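PDB 7K46: aspartate carbamoyltransferase from Leishmania major, which probably catalyses transfer of the carbamoyl group from carbamoyl phosphate to L-aspartate, giving N-carbamoyl-L-aspartate and phosphate, an early step of pyrimidine synthesis. Local coordinates for residues A18-I26 with K181-L189; G51-S62 with L103-H114. One frame throughout, in Å; residues are numbered along the deposited sequence. Where two conformers were deposited one is given.

Contact 1 (A18-I26 with K181-L189); sequences AAQFSRADI and KLLAHNFAL
Arg23 reaches across to the end of helix 174-186 and makes the one direct hydrogen bond between the two segments: its NH1 donates to Asn186 O at 2.7 Å, lying in the carbonyl plane. The chain leaves with CG anti to the backbone N (chi1 168°) and turns about CB-CG (chi2 63°), which brings the guanidinium over the Phe187 ring, the two planes 24° apart, with Arg23 CZ 3.5 Å from Phe187 CE1. NE and NH2 of the same group form salt bridges with Asp27 and Asp160.

Water carries the other polar links. One water accepts from Asn186 ND2 and lies within hydrogen-bonding distance of the carbonyls of Ala18 and Phe21; a second lies between Phe21 O and Asn186 OD1. The amide of Asn186 is further held by its own helix, ND2 donating to Leu182 O at 3.0 Å. Ser22 and Asp25 form a capping box that starts helix 23-41.

Apolar contacts surround these polar groups. Ala18 CB meets Leu182 CD2 at 3.6 Å, Ile26 CD1 touches the Asn186 amide at ND2 (3.9 Å), the side chains crossing at about a right angle, and Ile26 CG2 touches the edge of the Phe187 ring at CZ (4.0 Å). Helix 142-156 packs against Leu182 and Phe187.

Polar adhesion between the two domains thus rests on one multiply held arginine and a buried, water-bridged amide, consistent with a partly hydrated interface.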
loop_
_atom_site.group_PDB
_atom_site.type_symbol
_atom_site.label_atom_id
_atom_site.label_comp_id
_atom_site.label_asym_id
_atom_site.label_seq_id
_atom_site.Cartn_x
_atom_site.Cartn_y
_atom_site.Cartn_z
ATOM N N ALA A 18 8.514 18.731 18.824
ATOM C CA ALA A 18 7.607 18.872 19.957
ATOM C C ALA A 18 7.843 20.185 20.698
ATOM O O ALA A 18 6.947 20.663 21.404
ATOM C CB ALA A 18 7.766 17.681 20.903
ATOM N N ALA A 19 9.018 20.791 20.533
ATOM C CA ALA A 19 9.263 22.089 21.154
ATOM C C ALA A 19 8.377 23.194 20.580
ATOM O O ALA A 19 8.309 24.281 21.161
ATOM C CB ALA A 19 10.745 22.464 21.013
ATOM N N GLN A 20 7.689 22.962 19.464
ATOM C CA GLN A 20 6.845 24.028 18.941
ATOM C C GLN A 20 5.515 24.149 19.686
ATOM O O GLN A 20 4.771 25.103 19.435
ATOM C CB GLN A 20 6.634 23.849 17.422
ATOM C CG GLN A 20 5.725 22.743 16.992
ATOM C CD GLN A 20 5.722 22.565 15.475
ATOM O OE1 GLN A 20 6.730 22.175 14.866
ATOM N NE2 GLN A 20 4.592 22.868 14.860
ATOM N N PHE A 21 5.227 23.264 20.637
ATOM C CA PHE A 21 3.966 23.285 21.371
ATOM C C PHE A 21 4.120 23.891 22.764
ATOM O O PHE A 21 5.136 23.682 23.433
ATOM C CB PHE A 21 3.412 21.871 21.492
ATOM C CG PHE A 21 3.129 21.236 20.159
ATOM C CD1 PHE A 21 2.198 21.802 19.294
ATOM C CD2 PHE A 21 3.805 20.097 19.762
ATOM C CE1 PHE A 21 1.929 21.223 18.047
ATOM C CE2 PHE A 21 3.540 19.507 18.518
ATOM C CZ PHE A 21 2.605 20.072 17.668
ATOM N N SER A 22 3.095 24.624 23.200
ATOM C CA SER A 22 3.009 25.075 24.582
ATOM C C SER A 22 2.467 23.955 25.467
ATOM O O SER A 22 1.934 22.957 24.982
ATOM C CB SER A 22 2.098 26.291 24.693
ATOM O OG SER A 22 0.784 25.934 24.316
ATOM N N ARG A 23 2.588 24.137 26.788
ATOM C CA ARG A 23 1.955 23.191 27.705
ATOM C C ARG A 23 0.450 23.122 27.451
ATOM O O ARG A 23 -0.136 22.033 27.453
ATOM C CB ARG A 23 2.256 23.576 29.157
ATOM C CG ARG A 23 1.416 22.843 30.199
ATOM C CD ARG A 23 1.655 21.331 30.193
ATOM N NE ARG A 23 0.847 20.660 31.211
ATOM C CZ ARG A 23 1.220 20.470 32.470
ATOM N NH1 ARG A 23 2.416 20.837 32.903
ATOM N NH2 ARG A 23 0.367 19.906 33.321
ATOM N N ALA A 24 -0.177 24.273 27.169
ATOM C CA ALA A 24 -1.605 24.289 26.854
ATOM C C ALA A 24 -1.917 23.464 25.610
ATOM O O ALA A 24 -2.924 22.743 25.585
ATOM C CB ALA A 24 -2.102 25.727 26.681
ATOM N N ASP A 25 -1.080 23.569 24.564
ATOM C CA ASP A 25 -1.248 22.734 23.368
ATOM C C ASP A 25 -1.184 21.254 23.727
ATOM O O ASP A 25 -1.965 20.436 23.220
ATOM C CB ASP A 25 -0.158 23.012 22.325
ATOM C CG ASP A 25 -0.220 24.404 21.704
ATOM O OD1 ASP A 25 -1.317 25.006 21.567
ATOM O OD2 ASP A 25 0.874 24.876 21.306
ATOM N N ILE A 26 -0.208 20.884 24.554
ATOM C CA ILE A 26 -0.026 19.483 24.923
ATOM C C ILE A 26 -1.220 18.984 25.728
ATOM O O ILE A 26 -1.750 17.893 25.463
ATOM C CB ILE A 26 1.300 19.305 25.685
ATOM C CG1 ILE A 26 2.483 19.640 24.760
ATOM C CG2 ILE A 26 1.421 17.883 26.249
ATOM C CD1 ILE A 26 3.822 19.726 25.479
ATOM N N LYS A 181 14.273 17.385 27.314
ATOM C CA LYS A 181 14.063 18.826 27.163
ATOM C C LYS A 181 12.581 19.167 27.231
ATOM O O LYS A 181 12.182 20.123 27.908
ATOM C CB LYS A 181 14.645 19.320 25.841
ATOM C CG LYS A 181 16.157 19.265 25.723
ATOM C CD LYS A 181 16.537 19.677 24.309
ATOM C CE LYS A 181 18.003 19.491 24.035
ATOM N NZ LYS A 181 18.318 19.956 22.655
ATOM N N LEU A 182 11.747 18.379 26.547
ATOM C CA LEU A 182 10.315 18.650 26.521
ATOM C C LEU A 182 9.697 18.493 27.906
ATOM O O LEU A 182 8.877 19.321 28.326
ATOM C CB LEU A 182 9.638 17.714 25.520
ATOM C CG LEU A 182 8.177 18.021 25.221
ATOM C CD1 LEU A 182 8.101 19.322 24.450
ATOM C CD2 LEU A 182 7.547 16.888 24.433
ATOM N N LEU A 183 10.073 17.432 28.624
ATOM C CA LEU A 183 9.499 17.189 29.946
ATOM C C LEU A 183 9.894 18.297 30.922
ATOM O O LEU A 183 9.050 18.828 31.652
ATOM C CB LEU A 183 9.946 15.820 30.470
ATOM C CG LEU A 183 9.362 14.568 29.801
ATOM C CD1 LEU A 183 9.984 13.274 30.330
ATOM C CD2 LEU A 183 7.853 14.539 29.993
ATOM N N ALA A 184 11.184 18.658 30.941
ATOM C CA ALA A 184 11.665 19.667 31.881
ATOM C C ALA A 184 11.099 21.046 31.569
ATOM O O ALA A 184 10.927 21.862 32.477
ATOM C CB ALA A 184 13.194 19.719 31.867
ATOM N N HIS A 185 10.826 21.329 30.297
ATOM C CA HIS A 185 10.303 22.639 29.939
ATOM C C HIS A 185 8.837 22.793 30.308
ATOM O O HIS A 185 8.401 23.906 30.625
ATOM C CB HIS A 185 10.464 22.896 28.436
ATOM C CG HIS A 185 10.167 24.308 28.040
ATOM N ND1 HIS A 185 10.905 25.379 28.499
ATOM C CD2 HIS A 185 9.205 24.828 27.241
ATOM C CE1 HIS A 185 10.416 26.498 27.993
ATOM N NE2 HIS A 185 9.385 26.191 27.224
ATOM N N ASN A 186 8.064 21.706 30.272
ATOM C CA ASN A 186 6.613 21.814 30.310
ATOM C C ASN A 186 5.957 21.239 31.556
ATOM O O ASN A 186 4.766 21.494 31.769
ATOM C CB ASN A 186 5.999 21.130 29.080
ATOM C CG ASN A 186 6.278 21.883 27.796
ATOM O OD1 ASN A 186 5.774 22.991 27.596
ATOM N ND2 ASN A 186 7.077 21.278 26.908
ATOM N N PHE A 187 6.677 20.488 32.385
ATOM C CA PHE A 187 6.045 19.775 33.480
ATOM C C PHE A 187 6.833 19.940 34.771
ATOM O O PHE A 187 8.066 20.023 34.771
ATOM C CB PHE A 187 5.886 18.291 33.149
ATOM C CG PHE A 187 4.969 18.035 31.987
ATOM C CD1 PHE A 187 3.607 17.870 32.186
ATOM C CD2 PHE A 187 5.466 17.972 30.695
ATOM C CE1 PHE A 187 2.750 17.643 31.112
ATOM C CE2 PHE A 187 4.618 17.738 29.619
ATOM C CZ PHE A 187 3.258 17.580 29.832
ATOM N N ALA A 188 6.092 19.969 35.878
ATOM C CA ALA A 188 6.674 20.111 37.214
ATOM C C ALA A 188 7.153 18.746 37.716
ATOM O O ALA A 188 6.612 18.160 38.660
ATOM C CB ALA A 188 5.659 20.731 38.163
ATOM N N LEU A 189 8.191 18.235 37.055
ATOM C CA LEU A 189 8.767 16.957 37.444
ATOM C C LEU A 189 9.327 17.031 38.858
ATOM O O LEU A 189 9.804 18.074 39.301
ATOM C CB LEU A 189 9.886 16.562 36.487
ATOM C CG LEU A 189 9.544 16.569 34.994
ATOM C CD1 LEU A 189 10.794 16.169 34.225
ATOM C CD2 LEU A 189 8.398 15.622 34.715
HETATM O O HOH W 1 6.910 22.041 23.887
HETATM O O HOH W 2 6.230 24.772 25.795
#

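Contact 2 (G51-S62 with L103-H114)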
loop_
_atom_site.group_PDB
_atom_site.type_symbol
_atom_site.label_atom_id
_atom_site.label_comp_id
_atom_site.label_asym_id
_atom_site.label_seq_id
_atom_site.Cartn_x
_atom_site.Cartn_y
_atom_site.Cartn_z
ATOM N N GLY A 51 -11.924 12.056 1.907
ATOM C CA GLY A 51 -11.467 12.786 0.743
ATOM C C GLY A 51 -10.148 13.521 0.898
ATOM O O GLY A 51 -9.717 14.178 -0.057
ATOM N N ARG A 52 -9.502 13.452 2.062
ATOM C CA ARG A 52 -8.179 14.031 2.250
ATOM C C ARG A 52 -7.125 12.933 2.141
ATOM O O ARG A 52 -7.359 11.787 2.526
ATOM C CB ARG A 52 -8.060 14.732 3.608
ATOM C CG ARG A 52 -9.225 15.665 3.939
ATOM C CD ARG A 52 -9.454 16.739 2.872
ATOM N NE ARG A 52 -10.765 17.360 3.065
ATOM C CZ ARG A 52 -11.577 17.758 2.094
ATOM N NH1 ARG A 52 -11.227 17.679 0.819
ATOM N NH2 ARG A 52 -12.775 18.249 2.411
ATOM N N VAL A 53 -5.953 13.297 1.625
ATOM C CA VAL A 53 -4.928 12.331 1.235
ATOM C C VAL A 53 -3.652 12.586 2.029
ATOM O O VAL A 53 -3.146 13.712 2.055
ATOM C CB VAL A 53 -4.641 12.413 -0.274
ATOM C CG1 VAL A 53 -3.366 11.614 -0.633
ATOM C CG2 VAL A 53 -5.850 11.915 -1.060
ATOM N N MET A 54 -3.126 11.531 2.647
ATOM C CA MET A 54 -1.807 11.533 3.261
ATOM C C MET A 54 -0.853 10.769 2.352
ATOM O O MET A 54 -1.194 9.674 1.880
ATOM C CB MET A 54 -1.851 10.858 4.641
ATOM C CG MET A 54 -0.463 10.424 5.182
ATOM S SD MET A 54 -0.580 9.397 6.678
ATOM C CE MET A 54 -1.039 10.639 7.887
ATOM N N THR A 55 0.340 11.321 2.121
ATOM C CA THR A 55 1.420 10.536 1.518
ATOM C C THR A 55 2.581 10.428 2.496
ATOM O O THR A 55 3.207 11.454 2.828
ATOM C CB THR A 55 1.929 11.126 0.197
ATOM O OG1 THR A 55 0.861 11.201 -0.750
ATOM C CG2 THR A 55 3.020 10.222 -0.378
ATOM N N PRO A 56 2.936 9.227 2.944
ATOM C CA PRO A 56 4.196 9.053 3.675
ATOM C C PRO A 56 5.361 8.897 2.715
ATOM O O PRO A 56 5.251 8.252 1.666
ATOM C CB PRO A 56 3.969 7.756 4.475
ATOM C CG PRO A 56 2.506 7.355 4.201
ATOM C CD PRO A 56 2.163 7.980 2.888
ATOM N N LEU A 57 6.486 9.504 3.086
ATOM C CA LEU A 57 7.720 9.430 2.309
ATOM C C LEU A 57 8.800 8.995 3.291
ATOM O O LEU A 57 9.324 9.819 4.048
ATOM C CB LEU A 57 8.045 10.770 1.643
ATOM C CG LEU A 57 9.145 10.750 0.579
ATOM C CD1 LEU A 57 8.684 9.973 -0.665
ATOM C CD2 LEU A 57 9.570 12.171 0.220
ATOM N N PHE A 58 9.110 7.698 3.303
ATOM C CA PHE A 58 9.971 7.108 4.324
ATOM C C PHE A 58 11.262 6.641 3.663
ATOM O O PHE A 58 11.264 5.681 2.882
ATOM C CB PHE A 58 9.259 5.963 5.048
ATOM C CG PHE A 58 8.419 6.409 6.219
ATOM C CD1 PHE A 58 7.469 7.413 6.076
ATOM C CD2 PHE A 58 8.567 5.804 7.464
ATOM C CE1 PHE A 58 6.690 7.824 7.160
ATOM C CE2 PHE A 58 7.797 6.209 8.554
ATOM C CZ PHE A 58 6.854 7.213 8.402
ATOM N N PHE A 59 12.353 7.346 3.950
ATOM C CA PHE A 59 13.660 6.995 3.417
ATOM C C PHE A 59 14.379 5.963 4.271
ATOM O O PHE A 59 15.391 5.404 3.832
ATOM C CB PHE A 59 14.530 8.249 3.276
ATOM C CG PHE A 59 14.093 9.163 2.164
ATOM C CD1 PHE A 59 13.055 10.061 2.357
ATOM C CD2 PHE A 59 14.718 9.121 0.926
ATOM C CE1 PHE A 59 12.643 10.900 1.337
ATOM C CE2 PHE A 59 14.311 9.965 -0.098
ATOM C CZ PHE A 59 13.269 10.855 0.113
ATOM N N GLU A 60 13.895 5.717 5.476
ATOM C CA GLU A 60 14.359 4.615 6.299
ATOM C C GLU A 60 13.139 3.843 6.780
ATOM O O GLU A 60 12.054 4.405 6.937
ATOM C CB GLU A 60 15.201 5.112 7.486
ATOM C CG GLU A 60 14.577 6.257 8.263
ATOM C CD GLU A 60 15.412 6.668 9.461
ATOM O OE1 GLU A 60 16.595 6.258 9.505
ATOM O OE2 GLU A 60 14.890 7.392 10.350
ATOM N N ASP A 61 13.318 2.547 6.986
ATOM C CA ASP A 61 12.214 1.718 7.443
ATOM C C ASP A 61 11.883 2.035 8.895
ATOM O O ASP A 61 12.772 2.100 9.747
ATOM C CB ASP A 61 12.566 0.239 7.299
ATOM C CG ASP A 61 12.622 -0.207 5.851
ATOM O OD1 ASP A 61 12.270 0.602 4.962
ATOM O OD2 ASP A 61 13.009 -1.369 5.606
ATOM N N SER A 62 10.595 2.249 9.174
ATOM C CA SER A 62 10.096 2.263 10.550
ATOM C C SER A 62 8.620 1.876 10.452
ATOM O O SER A 62 7.732 2.730 10.492
ATOM C CB SER A 62 10.278 3.608 11.255
ATOM O OG SER A 62 9.752 3.554 12.581
ATOM N N LEU A 103 4.541 15.139 -4.358
ATOM C CA LEU A 103 3.541 14.777 -3.353
ATOM C C LEU A 103 2.497 15.877 -3.179
ATOM O O LEU A 103 1.302 15.591 -3.021
ATOM C CB LEU A 103 4.221 14.476 -2.016
ATOM C CG LEU A 103 4.683 13.045 -1.741
ATOM C CD1 LEU A 103 5.676 12.569 -2.794
ATOM C CD2 LEU A 103 5.284 12.934 -0.331
ATOM N N ASP A 104 2.929 17.145 -3.189
ATOM C CA ASP A 104 1.999 18.259 -3.004
ATOM C C ASP A 104 1.010 18.396 -4.148
ATOM O O ASP A 104 0.008 19.113 -4.008
ATOM C CB ASP A 104 2.743 19.592 -2.876
ATOM C CG ASP A 104 3.222 19.873 -1.473
ATOM O OD1 ASP A 104 2.574 19.445 -0.493
ATOM O OD2 ASP A 104 4.262 20.548 -1.354
ATOM N N SER A 105 1.289 17.780 -5.296
ATOM C CA SER A 105 0.363 17.901 -6.409
ATOM C C SER A 105 -0.960 17.197 -6.124
ATOM O O SER A 105 -1.978 17.536 -6.735
ATOM C CB SER A 105 1.004 17.357 -7.685
ATOM O OG SER A 105 1.072 15.939 -7.644
ATOM N N TYR A 106 -0.983 16.239 -5.201
ATOM C CA TYR A 106 -2.215 15.506 -4.962
ATOM C C TYR A 106 -2.534 15.276 -3.487
ATOM O O TYR A 106 -3.607 14.736 -3.195
ATOM C CB TYR A 106 -2.167 14.153 -5.713
ATOM C CG TYR A 106 -1.109 13.246 -5.157
ATOM C CD1 TYR A 106 -1.356 12.492 -4.010
ATOM C CD2 TYR A 106 0.156 13.172 -5.740
ATOM C CE1 TYR A 106 -0.385 11.674 -3.455
ATOM C CE2 TYR A 106 1.148 12.353 -5.188
ATOM C CZ TYR A 106 0.864 11.612 -4.038
ATOM O OH TYR A 106 1.817 10.796 -3.463
ATOM N N SER A 107 -1.656 15.659 -2.552
ATOM C CA SER A 107 -1.794 15.329 -1.135
ATOM C C SER A 107 -2.326 16.515 -0.331
ATOM O O SER A 107 -2.199 17.676 -0.728
ATOM C CB SER A 107 -0.449 14.905 -0.518
ATOM O OG SER A 107 0.134 13.789 -1.169
ATOM N N ASP A 108 -2.894 16.196 0.835
ATOM C CA ASP A 108 -3.253 17.186 1.845
ATOM C C ASP A 108 -2.264 17.248 3.001
ATOM O O ASP A 108 -2.172 18.282 3.664
ATOM C CB ASP A 108 -4.643 16.887 2.414
ATOM C CG ASP A 108 -5.728 17.012 1.370
ATOM O OD1 ASP A 108 -6.222 18.143 1.143
ATOM O OD2 ASP A 108 -6.052 15.981 0.751
ATOM N N VAL A 109 -1.564 16.157 3.287
ATOM C CA VAL A 109 -0.589 16.128 4.371
ATOM C C VAL A 109 0.507 15.150 3.977
ATOM O O VAL A 109 0.242 14.111 3.362
ATOM C CB VAL A 109 -1.241 15.761 5.732
ATOM C CG1 VAL A 109 -1.856 14.356 5.709
ATOM C CG2 VAL A 109 -0.223 15.902 6.892
ATOM N N LEU A 110 1.753 15.511 4.296
ATOM C CA LEU A 110 2.902 14.656 4.045
ATOM C C LEU A 110 3.457 14.164 5.375
ATOM O O LEU A 110 3.355 14.856 6.391
ATOM C CB LEU A 110 3.997 15.411 3.273
ATOM C CG LEU A 110 3.600 16.254 2.055
ATOM C CD1 LEU A 110 4.861 16.742 1.325
ATOM C CD2 LEU A 110 2.740 15.441 1.117
ATOM N N VAL A 111 4.027 12.955 5.372
ATOM C CA VAL A 111 4.716 12.407 6.545
ATOM C C VAL A 111 6.124 12.035 6.102
ATOM O O VAL A 111 6.295 11.118 5.289
ATOM C CB VAL A 111 3.990 11.187 7.141
ATOM C CG1 VAL A 111 4.717 10.694 8.410
ATOM C CG2 VAL A 111 2.515 11.505 7.450
ATOM N N LEU A 112 7.134 12.728 6.639
ATOM C CA LEU A 112 8.520 12.552 6.211
ATOM C C LEU A 112 9.340 11.834 7.281
ATOM O O LEU A 112 9.395 12.273 8.440
ATOM C CB LEU A 112 9.184 13.896 5.883
ATOM C CG LEU A 112 10.657 13.767 5.465
ATOM C CD1 LEU A 112 10.774 13.087 4.086
ATOM C CD2 LEU A 112 11.368 15.120 5.471
ATOM N N ARG A 113 9.999 10.752 6.878
ATOM C CA ARG A 113 10.965 10.043 7.714
ATOM C C ARG A 113 12.291 9.986 6.963
ATOM O O ARG A 113 12.416 9.285 5.950
ATOM C CB ARG A 113 10.456 8.645 8.055
ATOM C CG ARG A 113 11.446 7.792 8.807
ATOM C CD ARG A 113 11.359 8.034 10.297
ATOM N NE ARG A 113 12.258 7.153 11.034
ATOM C CZ ARG A 113 12.003 6.659 12.241
ATOM N NH1 ARG A 113 10.875 6.937 12.880
ATOM N NH2 ARG A 113 12.900 5.856 12.817
ATOM N N HIS A 114 13.273 10.735 7.454
ATOM C CA HIS A 114 14.595 10.818 6.847
ATOM C C HIS A 114 15.595 10.987 7.978
ATOM O O HIS A 114 15.320 11.711 8.937
ATOM C CB HIS A 114 14.676 12.003 5.876
ATOM C CG HIS A 114 15.833 11.946 4.925
ATOM N ND1 HIS A 114 17.145 12.066 5.336
ATOM C CD2 HIS A 114 15.871 11.818 3.577
ATOM C CE1 HIS A 114 17.941 11.995 4.283
ATOM N NE2 HIS A 114 17.194 11.841 3.203
HETATM O O HOH W 3 -8.415 17.805 -0.533
#
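Thr55 OG1 is gripped by two hydroxyls, Ser107 OG at 2.7 Å and Tyr106 OH at 2.9 Å, while Thr55 CG2 packs on Leu103 CD2. With CG between backbone N and carbonyl carbon (chi1 66°), the Tyr106 ring brings its OH to Thr55. Ser107 OG in turn donates to Leu103 O. Val53 O accepts from the amides of both Asp108 and Val109, and Asp108 OD2 returns a bond by accepting from Val53 N at 2.8 Å; this carboxylate also meets Arg75 of the second subunit in a salt bridge.

Beyond this start the backbones pair in parallel from Met54-Val109 to Phe58-Arg113. Met54 CE and Phe58 CE1 both touch Val111, on the face covered by helix 63-74. Arg113 CB sits over the centre of the Phe58 ring in a CH-pi contact, 3.5 Å from its centroid. Arg113 NE forms a salt bridge with Glu60 OE2 at 2.7 Å, Ser62 CB lies over one guanidinium face, and NH1 donates to Ala134 O.

Strands 53-58 and 109-113 are the central pair of the four-stranded parallel sheet, flanked by helices, of the carbamoyl-phosphate-binding domain characteristic of aspartate and ornithine carbamoyltransferases.

Overall arrangement
Contact 1 is buried, its centre about 13 Å from the centre of the chain, and joins the two family domains where helix 23-41 starts and helix 174-186 ends. Contact 2, its centre about 19 Å from that of the chain, lies wholly within the carbamoyl-phosphate-binding domain, is only partly buried, and meets the second subunit at the Asp108 end. The centres of the two contacts are 27 Å apart and they do not touch, although strand 53-58 follows helix 23-41 directly in the chain. Water and side chains carry contact 1, whereas regular backbone pairing dominates contact 2, with hydroxyl and charged groups at its two ends.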